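Local coordinates for protein alcohol dehydrogenase (Escherichia coli, PDB 5VM2) that is an oxidoreductase of unknown specificity, probably a zinc-containing, NAD(H)- or NADP(H)-dependent alcohol dehydrogenase, and has been linked to membrane biogenesis, at residues V198-L202 with E203-A207; A221-T225 with I226-Q230; F291-A294 with N295-V299; N277-K280 with I281-E284. One frame throughout, in Å; residues are numbered along the deposited sequence.

Contact 1: residues V198-L202 with E203-A207; sequences VVDVL and EKRLA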
loop_
_atom_site.group_PDB
_atom_site.type_symbol
_atom_site.label_atom_id
_atom_site.label_comp_id
_atom_site.label_asym_id
_atom_site.label_seq_id
_atom_site.Cartn_x
_atom_site.Cartn_y
_atom_site.Cartn_z
ATOM N N VAL A 198 -2.802 18.472 3.944
ATOM C CA VAL A 198 -3.074 17.132 4.453
ATOM C C VAL A 198 -3.978 17.251 5.671
ATOM O O VAL A 198 -3.688 18.023 6.594
ATOM C CB VAL A 198 -1.778 16.381 4.807
ATOM C CG1 VAL A 198 -2.106 15.047 5.460
ATOM C CG2 VAL A 198 -0.923 16.179 3.564
ATOM N N VAL A 199 -5.062 16.479 5.674
ATOM C CA VAL A 199 -6.102 16.541 6.693
ATOM C C VAL A 199 -6.155 15.202 7.414
ATOM O O VAL A 199 -6.235 14.150 6.770
ATOM C CB VAL A 199 -7.474 16.863 6.072
ATOM C CG1 VAL A 199 -8.538 16.969 7.151
ATOM C CG2 VAL A 199 -7.404 18.136 5.236
ATOM N N ASP A 200 -6.127 15.244 8.744
ATOM C CA ASP A 200 -6.380 14.057 9.552
ATOM C C ASP A 200 -6.933 14.513 10.899
ATOM O O ASP A 200 -7.249 15.691 11.090
ATOM C CB ASP A 200 -5.114 13.204 9.704
ATOM C CG ASP A 200 -5.408 11.822 10.265
ATOM O OD1 ASP A 200 -5.147 10.821 9.566
ATOM O OD2 ASP A 200 -5.917 11.741 11.401
ATOM N N VAL A 201 -7.033 13.585 11.849
ATOM C CA VAL A 201 -7.575 13.877 13.170
ATOM C C VAL A 201 -6.605 13.535 14.289
ATOM O O VAL A 201 -6.930 13.758 15.458
ATOM C CB VAL A 201 -8.922 13.160 13.399
ATOM C CG1 VAL A 201 -9.985 13.715 12.466
ATOM C CG2 VAL A 201 -8.766 11.648 13.227
ATOM N N LEU A 202 -5.424 13.008 13.975
ATOM C CA LEU A 202 -4.446 12.611 14.982
ATOM C C LEU A 202 -3.199 13.471 14.821
ATOM O O LEU A 202 -2.609 13.523 13.734
ATOM C CB LEU A 202 -4.117 11.123 14.863
ATOM C CG LEU A 202 -5.258 10.196 15.292
ATOM C CD1 LEU A 202 -4.977 8.755 14.895
ATOM C CD2 LEU A 202 -5.514 10.303 16.791
ATOM N N GLU A 203 -2.799 14.140 15.904
ATOM C CA GLU A 203 -1.690 15.085 15.818
ATOM C C GLU A 203 -0.384 14.394 15.450
ATOM O O GLU A 203 0.479 15.004 14.807
ATOM C CB GLU A 203 -1.538 15.846 17.136
ATOM C CG GLU A 203 -2.508 17.014 17.301
ATOM C CD GLU A 203 -2.328 18.094 16.246
ATOM O OE1 GLU A 203 -1.197 18.254 15.742
ATOM O OE2 GLU A 203 -3.318 18.785 15.923
ATOM N N LYS A 204 -0.220 13.124 15.831
ATOM C CA LYS A 204 1.009 12.412 15.487
ATOM C C LYS A 204 1.111 12.175 13.984
ATOM O O LYS A 204 2.207 12.226 13.414
ATOM C CB LYS A 204 1.086 11.084 16.239
ATOM C CG LYS A 204 1.116 11.210 17.760
ATOM C CD LYS A 204 1.829 12.474 18.219
ATOM C CE LYS A 204 1.385 12.867 19.619
ATOM N NZ LYS A 204 1.880 14.217 20.004
ATOM N N ARG A 205 -0.019 11.912 13.323
ATOM C CA ARG A 205 0.006 11.735 11.875
ATOM C C ARG A 205 0.248 13.060 11.166
ATOM O O ARG A 205 0.950 13.110 10.146
ATOM C CB ARG A 205 -1.301 11.099 11.399
ATOM C CG ARG A 205 -1.545 9.696 11.942
ATOM C CD ARG A 205 -2.702 9.006 11.226
ATOM N NE ARG A 205 -2.794 7.594 11.589
ATOM C CZ ARG A 205 -3.683 6.746 11.079
ATOM N NH1 ARG A 205 -4.565 7.167 10.181
ATOM N NH2 ARG A 205 -3.693 5.479 11.469
ATOM N N LEU A 206 -0.330 14.145 11.683
ATOM C CA LEU A 206 -0.097 15.450 11.076
ATOM C C LEU A 206 1.332 15.920 11.298
ATOM O O LEU A 206 1.900 16.603 10.436
ATOM C CB LEU A 206 -1.087 16.476 11.624
ATOM C CG LEU A 206 -2.538 16.221 11.210
ATOM C CD1 LEU A 206 -3.451 17.305 11.764
ATOM C CD2 LEU A 206 -2.656 16.126 9.697
ATOM N N ALA A 207 1.928 15.571 12.439
ATOM C CA ALA A 207 3.347 15.838 12.628
ATOM C C ALA A 207 4.173 15.121 11.570
ATOM O O ALA A 207 5.136 15.681 11.034
ATOM C CB ALA A 207 3.782 15.415 14.032
#
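Leu202 and Leu206 are joined by the first full turn bond of helix 203-211: Leu206 N donates to Leu202 O at 3.1 Å, with the N-H directed well at the oxygen (160°). A weaker, more bent bond from Arg205 N reaches the same oxygen, so one carbonyl at the N-cap position receives two amides. Just upstream, Asp200 folds the strand end over in an Asx turn. Its OD2 accepts from Leu202 N at 2.9 Å, while OD1 is held by Ala177 N of the glycine-rich turn. Two backbone amides thus fix the rotation of the carboxylate. Arg205 meets it only loosely. The extended arginine chain lays CD against Asp200 OD1 at 3.5 Å, and the salt bridge from NH1 to OD1 is long (3.8 Å), the two planes being turned 73° apart. Leu202 runs beside Arg205, and its CD1 sits over one face of the guanidinium, 4.1 Å from NE. Leu206, buried at the helix start, packs CD2 3.8 Å from Asp200 CB and 3.8 Å from Val198 O. Strand 198-200 and helix 203-207 run nearly antiparallel, as in the strand-to-helix step of a Rossmann beta-alpha-beta unit. An acidic residue ending the second strand is, in NAD-dependent relatives, the one that receives the adenosine ribose, a role consistent with the place of Asp200.

Contact 2: residues A221-T225 with I226-Q230; sequences AKEDT and IARCQ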
loop_
_atom_site.group_PDB
_atom_site.type_symbol
_atom_site.label_atom_id
_atom_site.label_comp_id
_atom_site.label_asym_id
_atom_site.label_seq_id
_atom_site.Cartn_x
_atom_site.Cartn_y
_atom_site.Cartn_z
ATOM N N ALA A 221 -10.569 17.483 13.551
ATOM C CA ALA A 221 -11.255 17.423 14.833
ATOM C C ALA A 221 -11.192 18.745 15.581
ATOM O O ALA A 221 -12.125 19.076 16.320
ATOM C CB ALA A 221 -10.663 16.310 15.703
ATOM N N LYS A 222 -10.119 19.511 15.392
ATOM C CA LYS A 222 -9.944 20.792 16.060
ATOM C C LYS A 222 -10.201 21.982 15.146
ATOM O O LYS A 222 -10.253 23.117 15.635
ATOM C CB LYS A 222 -8.528 20.895 16.643
ATOM C CG LYS A 222 -8.064 19.645 17.375
ATOM C CD LYS A 222 -7.136 19.982 18.531
ATOM C CE LYS A 222 -6.747 18.730 19.304
ATOM N NZ LYS A 222 -7.290 18.728 20.694
ATOM N N GLU A 223 -10.375 21.757 13.847
ATOM C CA GLU A 223 -10.577 22.825 12.881
ATOM C C GLU A 223 -11.728 22.474 11.945
ATOM O O GLU A 223 -12.117 21.311 11.808
ATOM C CB GLU A 223 -9.311 23.086 12.047
ATOM C CG GLU A 223 -8.048 23.344 12.858
ATOM C CD GLU A 223 -6.794 23.315 11.999
ATOM O OE1 GLU A 223 -5.960 22.400 12.176
ATOM O OE2 GLU A 223 -6.644 24.207 11.140
ATOM N N ASP A 224 -12.267 23.504 11.297
ATOM C CA ASP A 224 -13.262 23.331 10.238
ATOM C C ASP A 224 -12.517 22.965 8.961
ATOM O O ASP A 224 -11.897 23.821 8.327
ATOM C CB ASP A 224 -14.081 24.606 10.068
ATOM C CG ASP A 224 -15.288 24.425 9.156
ATOM O OD1 ASP A 224 -15.269 23.544 8.266
ATOM O OD2 ASP A 224 -16.262 25.189 9.324
ATOM N N THR A 225 -12.580 21.686 8.575
ATOM C CA THR A 225 -11.816 21.222 7.418
ATOM C C THR A 225 -12.206 21.967 6.148
ATOM O O THR A 225 -11.343 22.384 5.367
ATOM C CB THR A 225 -12.005 19.716 7.217
ATOM O OG1 THR A 225 -11.719 19.018 8.434
ATOM C CG2 THR A 225 -11.093 19.202 6.096
ATOM N N ILE A 226 -13.502 22.145 5.912
ATOM C CA ILE A 226 -13.925 22.780 4.669
ATOM C C ILE A 226 -13.482 24.238 4.638
ATOM O O ILE A 226 -12.955 24.716 3.626
ATOM C CB ILE A 226 -15.444 22.626 4.489
ATOM C CG1 ILE A 226 -15.774 21.186 4.078
ATOM C CG2 ILE A 226 -15.960 23.605 3.453
ATOM C CD1 ILE A 226 -17.237 20.820 4.232
ATOM N N ALA A 227 -13.645 24.953 5.751
ATOM C CA ALA A 227 -13.213 26.348 5.808
ATOM C C ALA A 227 -11.703 26.470 5.631
ATOM O O ALA A 227 -11.220 27.329 4.885
ATOM C CB ALA A 227 -13.652 26.974 7.131
ATOM N N ARG A 228 -10.939 25.615 6.315
ATOM C CA ARG A 228 -9.485 25.673 6.206
ATOM C C ARG A 228 -9.021 25.348 4.792
ATOM O O ARG A 228 -8.065 25.953 4.290
ATOM C CB ARG A 228 -8.850 24.715 7.213
ATOM C CG ARG A 228 -9.040 25.135 8.671
ATOM C CD ARG A 228 -8.159 26.329 9.039
ATOM N NE ARG A 228 -6.745 26.061 8.790
ATOM C CZ ARG A 228 -6.060 26.549 7.759
ATOM N NH1 ARG A 228 -6.658 27.336 6.874
ATOM N NH2 ARG A 228 -4.777 26.245 7.608
ATOM N N CYS A 229 -9.686 24.396 4.131
ATOM C CA CYS A 229 -9.328 24.060 2.756
ATOM C C CYS A 229 -9.711 25.179 1.794
ATOM O O CYS A 229 -8.978 25.462 0.839
ATOM C CB CYS A 229 -10.000 22.748 2.350
ATOM S SG CYS A 229 -9.233 21.267 3.061
ATOM N N GLN A 230 -10.860 25.821 2.023
ATOM C CA GLN A 230 -11.256 26.941 1.177
ATOM C C GLN A 230 -10.280 28.103 1.313
ATOM O O GLN A 230 -9.974 28.787 0.328
ATOM C CB GLN A 230 -12.679 27.382 1.521
ATOM C CG GLN A 230 -13.760 26.466 0.963
ATOM C CD GLN A 230 -13.673 26.321 -0.544
ATOM O OE1 GLN A 230 -13.078 25.371 -1.055
ATOM N NE2 GLN A 230 -14.268 27.265 -1.266
HETATM O O HOH W 1 -4.422 24.220 9.722
HETATM O O HOH W 2 -15.832 20.770 7.274
#
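Thr225 and Cys229 form the close-packed inner side of this helix start, and Glu223, Asp224 and Arg228 its wetter outer side. On the inner side, Cys229 N donates to Thr225 O at 2.9 Å, and SG lies 4.1 Å from Thr225 CG2. The methyl can face inward because the threonine torsion (chi1 -53°) sets CG2 opposite the backbone N and OG1 beside it; Cys229 in turn rests on Ile218 and Leu257. A straight bond from Arg228 N to Asp224 O, also 2.9 Å, continues the helical pattern nearer the surface.

Outside, the capping bonds are weak, and water joins both polar groups. Asp224, at the N-cap, offers OD1 to Ala227 N and Ile226 N, the first bond nearly linear and the second strongly bent. A water donates to the same OD1 and accepts from Ile226 N, supplementing the bent bond, and the methyl of Ala227 lies 3.6 Å from Asp224 CG. Arg228, folded back at two successive torsions, brings NE to Glu223 OE2 at 3.0 Å, within its own guanidinium plane. The two flat groups are only 20° from coplanar. A second water donates to OE2 at 2.6 Å and accepts from Arg228 NH2, widening the pair into a solvated salt bridge, while Glu223 OE1 takes the backbone N of Asn219. With this salt bridge as an addition, the side-chain N-cap of Asp224 is the characteristic feature of a helix start, here that of helix 225-232 on the connection from strand 216-219 to strand 238-243 of the Rossmann domain.

Contact 3: residues F291-A294 with N295-V299; sequences FRYA and NRYPV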
loop_
_atom_site.group_PDB
_atom_site.type_symbol
_atom_site.label_atom_id
_atom_site.label_comp_id
_atom_site.label_asym_id
_atom_site.label_seq_id
_atom_site.Cartn_x
_atom_site.Cartn_y
_atom_site.Cartn_z
ATOM N N PHE A 291 -6.676 1.605 -7.777
ATOM C CA PHE A 291 -6.579 0.209 -7.358
ATOM C C PHE A 291 -5.138 -0.277 -7.465
ATOM O O PHE A 291 -4.640 -0.520 -8.571
ATOM C CB PHE A 291 -7.508 -0.659 -8.197
ATOM C CG PHE A 291 -7.687 -2.043 -7.656
ATOM C CD1 PHE A 291 -7.066 -3.127 -8.264
ATOM C CD2 PHE A 291 -8.479 -2.265 -6.538
ATOM C CE1 PHE A 291 -7.231 -4.409 -7.768
ATOM C CE2 PHE A 291 -8.653 -3.546 -6.036
ATOM C CZ PHE A 291 -8.027 -4.619 -6.649
ATOM N N ARG A 292 -4.485 -0.444 -6.313
ATOM C CA ARG A 292 -3.123 -0.967 -6.237
ATOM C C ARG A 292 -2.171 -0.184 -7.138
ATOM O O ARG A 292 -1.950 1.010 -6.920
ATOM C CB ARG A 292 -3.106 -2.461 -6.589
ATOM C CG ARG A 292 -3.860 -3.327 -5.573
ATOM C CD ARG A 292 -3.953 -4.779 -6.016
ATOM N NE ARG A 292 -4.702 -5.599 -5.067
ATOM C CZ ARG A 292 -5.341 -6.716 -5.394
ATOM N NH1 ARG A 292 -5.325 -7.148 -6.648
ATOM N NH2 ARG A 292 -5.999 -7.404 -4.469
ATOM N N TYR A 293 -1.597 -0.835 -8.145
ATOM C CA TYR A 293 -0.538 -0.206 -8.927
ATOM C C TYR A 293 -0.348 -0.997 -10.210
ATOM O O TYR A 293 -0.618 -2.199 -10.257
ATOM C CB TYR A 293 0.783 -0.162 -8.143
ATOM C CG TYR A 293 0.856 -1.315 -7.184
ATOM C CD1 TYR A 293 1.108 -2.601 -7.642
ATOM C CD2 TYR A 293 0.599 -1.137 -5.831
ATOM C CE1 TYR A 293 1.136 -3.668 -6.780
ATOM C CE2 TYR A 293 0.622 -2.200 -4.963
ATOM C CZ TYR A 293 0.891 -3.463 -5.445
ATOM O OH TYR A 293 0.910 -4.529 -4.584
ATOM N N ALA A 294 0.128 -0.305 -11.240
ATOM C CA ALA A 294 0.575 -0.941 -12.469
ATOM C C ALA A 294 1.814 -0.209 -12.951
ATOM O O ALA A 294 1.785 1.016 -13.093
ATOM C CB ALA A 294 -0.513 -0.914 -13.550
ATOM N N ASN A 295 2.894 -0.961 -13.182
ATOM C CA ASN A 295 4.158 -0.455 -13.730
ATOM C C ASN A 295 4.758 0.672 -12.883
ATOM O O ASN A 295 5.424 1.566 -13.413
ATOM C CB ASN A 295 3.984 0.015 -15.180
ATOM C CG ASN A 295 3.209 -0.980 -16.030
ATOM O OD1 ASN A 295 3.555 -2.158 -16.093
ATOM N ND2 ASN A 295 2.151 -0.508 -16.682
ATOM N N ARG A 296 4.589 0.600 -11.557
ATOM C CA ARG A 296 5.077 1.643 -10.660
ATOM C C ARG A 296 6.289 1.242 -9.832
ATOM O O ARG A 296 6.878 2.113 -9.181
ATOM C CB ARG A 296 3.968 2.094 -9.697
ATOM C CG ARG A 296 2.624 2.348 -10.340
ATOM C CD ARG A 296 2.695 3.427 -11.425
ATOM N NE ARG A 296 1.351 3.821 -11.845
ATOM C CZ ARG A 296 1.087 4.728 -12.778
ATOM N NH1 ARG A 296 2.077 5.345 -13.414
ATOM N NH2 ARG A 296 -0.172 5.017 -13.081
ATOM N N TYR A 297 6.645 -0.041 -9.790
ATOM C CA TYR A 297 7.716 -0.459 -8.888
ATOM C C TYR A 297 9.047 0.190 -9.237
ATOM O O TYR A 297 9.693 0.739 -8.329
ATOM C CB TYR A 297 7.813 -1.991 -8.852
ATOM C CG TYR A 297 7.211 -2.588 -7.592
ATOM C CD1 TYR A 297 5.907 -2.290 -7.221
ATOM C CD2 TYR A 297 7.948 -3.435 -6.771
ATOM C CE1 TYR A 297 5.343 -2.817 -6.069
ATOM C CE2 TYR A 297 7.392 -3.975 -5.612
ATOM C CZ TYR A 297 6.087 -3.660 -5.268
ATOM O OH TYR A 297 5.523 -4.185 -4.126
ATOM N N PRO A 298 9.511 0.191 -10.492
ATOM C CA PRO A 298 10.828 0.800 -10.758
ATOM C C PRO A 298 10.904 2.268 -10.375
ATOM O O PRO A 298 11.856 2.675 -9.696
ATOM C CB PRO A 298 11.008 0.578 -12.264
ATOM C CG PRO A 298 10.204 -0.653 -12.550
ATOM C CD PRO A 298 8.986 -0.497 -11.687
ATOM N N VAL A 299 9.915 3.077 -10.769
ATOM C CA VAL A 299 9.975 4.503 -10.461
ATOM C C VAL A 299 9.863 4.745 -8.959
ATOM O O VAL A 299 10.421 5.721 -8.438
ATOM C CB VAL A 299 8.893 5.272 -11.247
ATOM C CG1 VAL A 299 7.501 4.940 -10.733
ATOM C CG2 VAL A 299 9.148 6.775 -11.166
HETATM O O HOH W 3 0.442 2.096 -15.172
#
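Tyr293 and Tyr297 make an edge-to-face aromatic contact across the buried turn that leads from strand 286-290, the last of the parallel sheet, into helix 297-305. The edge of Tyr297 is directed at one face of Tyr293, with ring centroids 5.8 Å apart and planes at 59°; the nearest carbons are the two CE1 atoms, 4.4 Å from each other. Over the opposite face of Tyr293 lies Arg292 CB, 3.9 Å above the ring plane, so the ring is held between the two residues.

The backbone reverses between these rings at Asn295, whose left-handed conformation (phi 57°) permits the tight turn. Arg296 then folds back toward Tyr293 and Ala294. Bent at chi2, it places CG 3.8 Å from Tyr293 CB and carries CD past Ala294 O at 3.1 Å. NE passes equally near this carbonyl, but at an angle too poor for a hydrogen bond; it is His159 ND1, on helix 145-163, that pairs with NE. Ala294 O is instead served by a water that donates to it at 2.7 Å. The same water lies over the centre of the Arg296 guanidinium, 3.6 Å from its plane, and accepts a weak hydrogen bond from Asn295 ND2.

At its far end Tyr293 OH is hydrogen-bonded to Glu152 OE2. Glu152 binds the magnesium ion together with His65 and Glu66, so the tyrosine is a second-shell residue of a metal site that probably corresponds to the catalytic zinc site of sorbitol dehydrogenase-like enzymes.

Contact 4: residues N277-K280 with I281-E284; sequences NFLK and INRE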
loop_
_atom_site.group_PDB
_atom_site.type_symbol
_atom_site.label_atom_id
_atom_site.label_comp_id
_atom_site.label_asym_id
_atom_site.label_seq_id
_atom_site.Cartn_x
_atom_site.Cartn_y
_atom_site.Cartn_z
ATOM N N ASN A 277 -22.826 14.452 -3.303
ATOM C CA ASN A 277 -23.576 15.626 -3.748
ATOM C C ASN A 277 -23.025 16.035 -5.111
ATOM O O ASN A 277 -22.094 16.836 -5.217
ATOM C CB ASN A 277 -23.472 16.751 -2.725
ATOM C CG ASN A 277 -24.348 17.946 -3.070
ATOM O OD1 ASN A 277 -24.759 18.128 -4.215
ATOM N ND2 ASN A 277 -24.634 18.771 -2.070
ATOM N N PHE A 278 -23.623 15.484 -6.173
ATOM C CA PHE A 278 -23.135 15.765 -7.521
ATOM C C PHE A 278 -23.411 17.200 -7.948
ATOM O O PHE A 278 -22.711 17.726 -8.823
ATOM C CB PHE A 278 -23.743 14.780 -8.517
ATOM C CG PHE A 278 -23.047 13.454 -8.530
ATOM C CD1 PHE A 278 -21.737 13.357 -8.968
ATOM C CD2 PHE A 278 -23.687 12.312 -8.077
ATOM C CE1 PHE A 278 -21.071 12.140 -8.964
ATOM C CE2 PHE A 278 -23.034 11.089 -8.075
ATOM C CZ PHE A 278 -21.724 11.001 -8.520
ATOM N N LEU A 279 -24.417 17.847 -7.354
ATOM C CA LEU A 279 -24.667 19.253 -7.654
ATOM C C LEU A 279 -23.432 20.100 -7.370
ATOM O O LEU A 279 -23.099 21.005 -8.142
ATOM C CB LEU A 279 -25.869 19.755 -6.851
ATOM C CG LEU A 279 -26.292 21.210 -7.067
ATOM C CD1 LEU A 279 -26.411 21.532 -8.549
ATOM C CD2 LEU A 279 -27.601 21.502 -6.348
ATOM N N LYS A 280 -22.724 19.802 -6.277
ATOM C CA LYS A 280 -21.534 20.563 -5.915
ATOM C C LYS A 280 -20.384 20.351 -6.892
ATOM O O LYS A 280 -19.466 21.176 -6.937
ATOM C CB LYS A 280 -21.088 20.187 -4.500
ATOM C CG LYS A 280 -20.255 21.253 -3.795
ATOM C CD LYS A 280 -21.141 22.315 -3.156
ATOM C CE LYS A 280 -20.362 23.591 -2.860
ATOM N NZ LYS A 280 -19.132 23.345 -2.058
ATOM N N ILE A 281 -20.406 19.268 -7.669
ATOM C CA ILE A 281 -19.321 18.972 -8.597
ATOM C C ILE A 281 -19.880 18.821 -10.003
ATOM O O ILE A 281 -19.374 18.025 -10.801
ATOM C CB ILE A 281 -18.564 17.703 -8.173
ATOM C CG1 ILE A 281 -19.544 16.546 -7.960
ATOM C CG2 ILE A 281 -17.758 17.954 -6.912
ATOM C CD1 ILE A 281 -18.868 15.192 -7.825
ATOM N N ASN A 282 -20.924 19.589 -10.322
ATOM C CA ASN A 282 -21.602 19.437 -11.604
ATOM C C ASN A 282 -20.807 19.987 -12.781
ATOM O O ASN A 282 -21.200 19.746 -13.929
ATOM C CB ASN A 282 -22.975 20.111 -11.554
ATOM C CG ASN A 282 -22.885 21.624 -11.434
ATOM O OD1 ASN A 282 -21.870 22.172 -11.006
ATOM N ND2 ASN A 282 -23.961 22.304 -11.809
ATOM N N ARG A 283 -19.713 20.704 -12.541
ATOM C CA ARG A 283 -18.958 21.329 -13.628
ATOM C C ARG A 283 -17.728 20.496 -13.994
ATOM O O ARG A 283 -16.578 20.929 -13.882
ATOM C CB ARG A 283 -18.586 22.758 -13.253
ATOM C CG ARG A 283 -19.764 23.710 -13.412
ATOM C CD ARG A 283 -19.370 25.158 -13.217
ATOM N NE ARG A 283 -20.403 26.074 -13.696
ATOM C CZ ARG A 283 -21.550 26.308 -13.065
ATOM N NH1 ARG A 283 -21.822 25.695 -11.919
ATOM N NH2 ARG A 283 -22.429 27.158 -13.580
ATOM N N GLU A 284 -18.013 19.271 -14.440
ATOM C CA GLU A 284 -17.046 18.378 -15.082
ATOM C C GLU A 284 -15.944 17.919 -14.128
ATOM O O GLU A 284 -14.797 17.714 -14.534
ATOM C CB GLU A 284 -16.462 19.022 -16.344
ATOM C CG GLU A 284 -17.542 19.685 -17.192
ATOM C CD GLU A 284 -17.308 19.565 -18.677
ATOM O OE1 GLU A 284 -18.295 19.327 -19.406
ATOM O OE2 GLU A 284 -16.149 19.721 -19.113
HETATM O O HOH W 4 -18.219 21.767 -10.092
#
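Ile281 closes a type I beta turn on Phe278, one of a run of overlapping turns in the surface loop between strands 262-267 and 286-290, the last two strands of the Rossmann sheet. The run begins at Asn277, whose O and OD1 both accept weakly from Lys280 N, while its ND2 is hydrogen-bonded to Tyr256 OH. In the turn that follows, Ile281 N donates to Phe278 O at 3.0 Å, the donor standing 67° above the carbonyl plane, off the lone pairs. With chi1 at 52°, CG1 of Ile281 lies between the backbone N and the carbonyl carbon, which tucks it 3.5 Å from Phe278 O and sends CD1 on to the aromatic ring, 3.6 Å from Phe278 CD1. Both side chains also lean on Ile287, so this apolar pair anchors the loop to the edge strand. Asn282, next in line, closes a further turn through a weak bond from its N to Leu279 O. Its side chain stands alongside that of Leu279, pointing the same way, and ND2 approaches Leu279 CD1 at 4.2 Å. At Arg283 the chain leaves the turns and pairs its backbone with Gly261. A water accepts from Arg283 N at 3.1 Å and donates, weakly, to Lys280 O at 3.4 Å, linking the backbone of Arg283 to that of Lys280.

All four contacts are local, within the zinc-binding dehydrogenase region, yet their chemistry follows their depth. Contacts 1 and 2 are partly buried: contact 1 starts the helix after strand 195-200, contact 2 the one after the edge strand 216-219. They touch directly, Val199 CG1 packing 3.6 Å from Thr225 CG2, but contact 1 buries a carboxylate, whereas the salt bridge and cap of contact 2 are joined by water. Contact 3, the most central, is largely buried and relies on aromatic rings beside the magnesium site. Contact 4 is a surface turn held by backbone bonds and one apolar pair, its nearest atoms about 6 Å from contact 2. Contacts 3 and 4 flank the same strand, 286-290, one at each end, with centres about 30 Å apart.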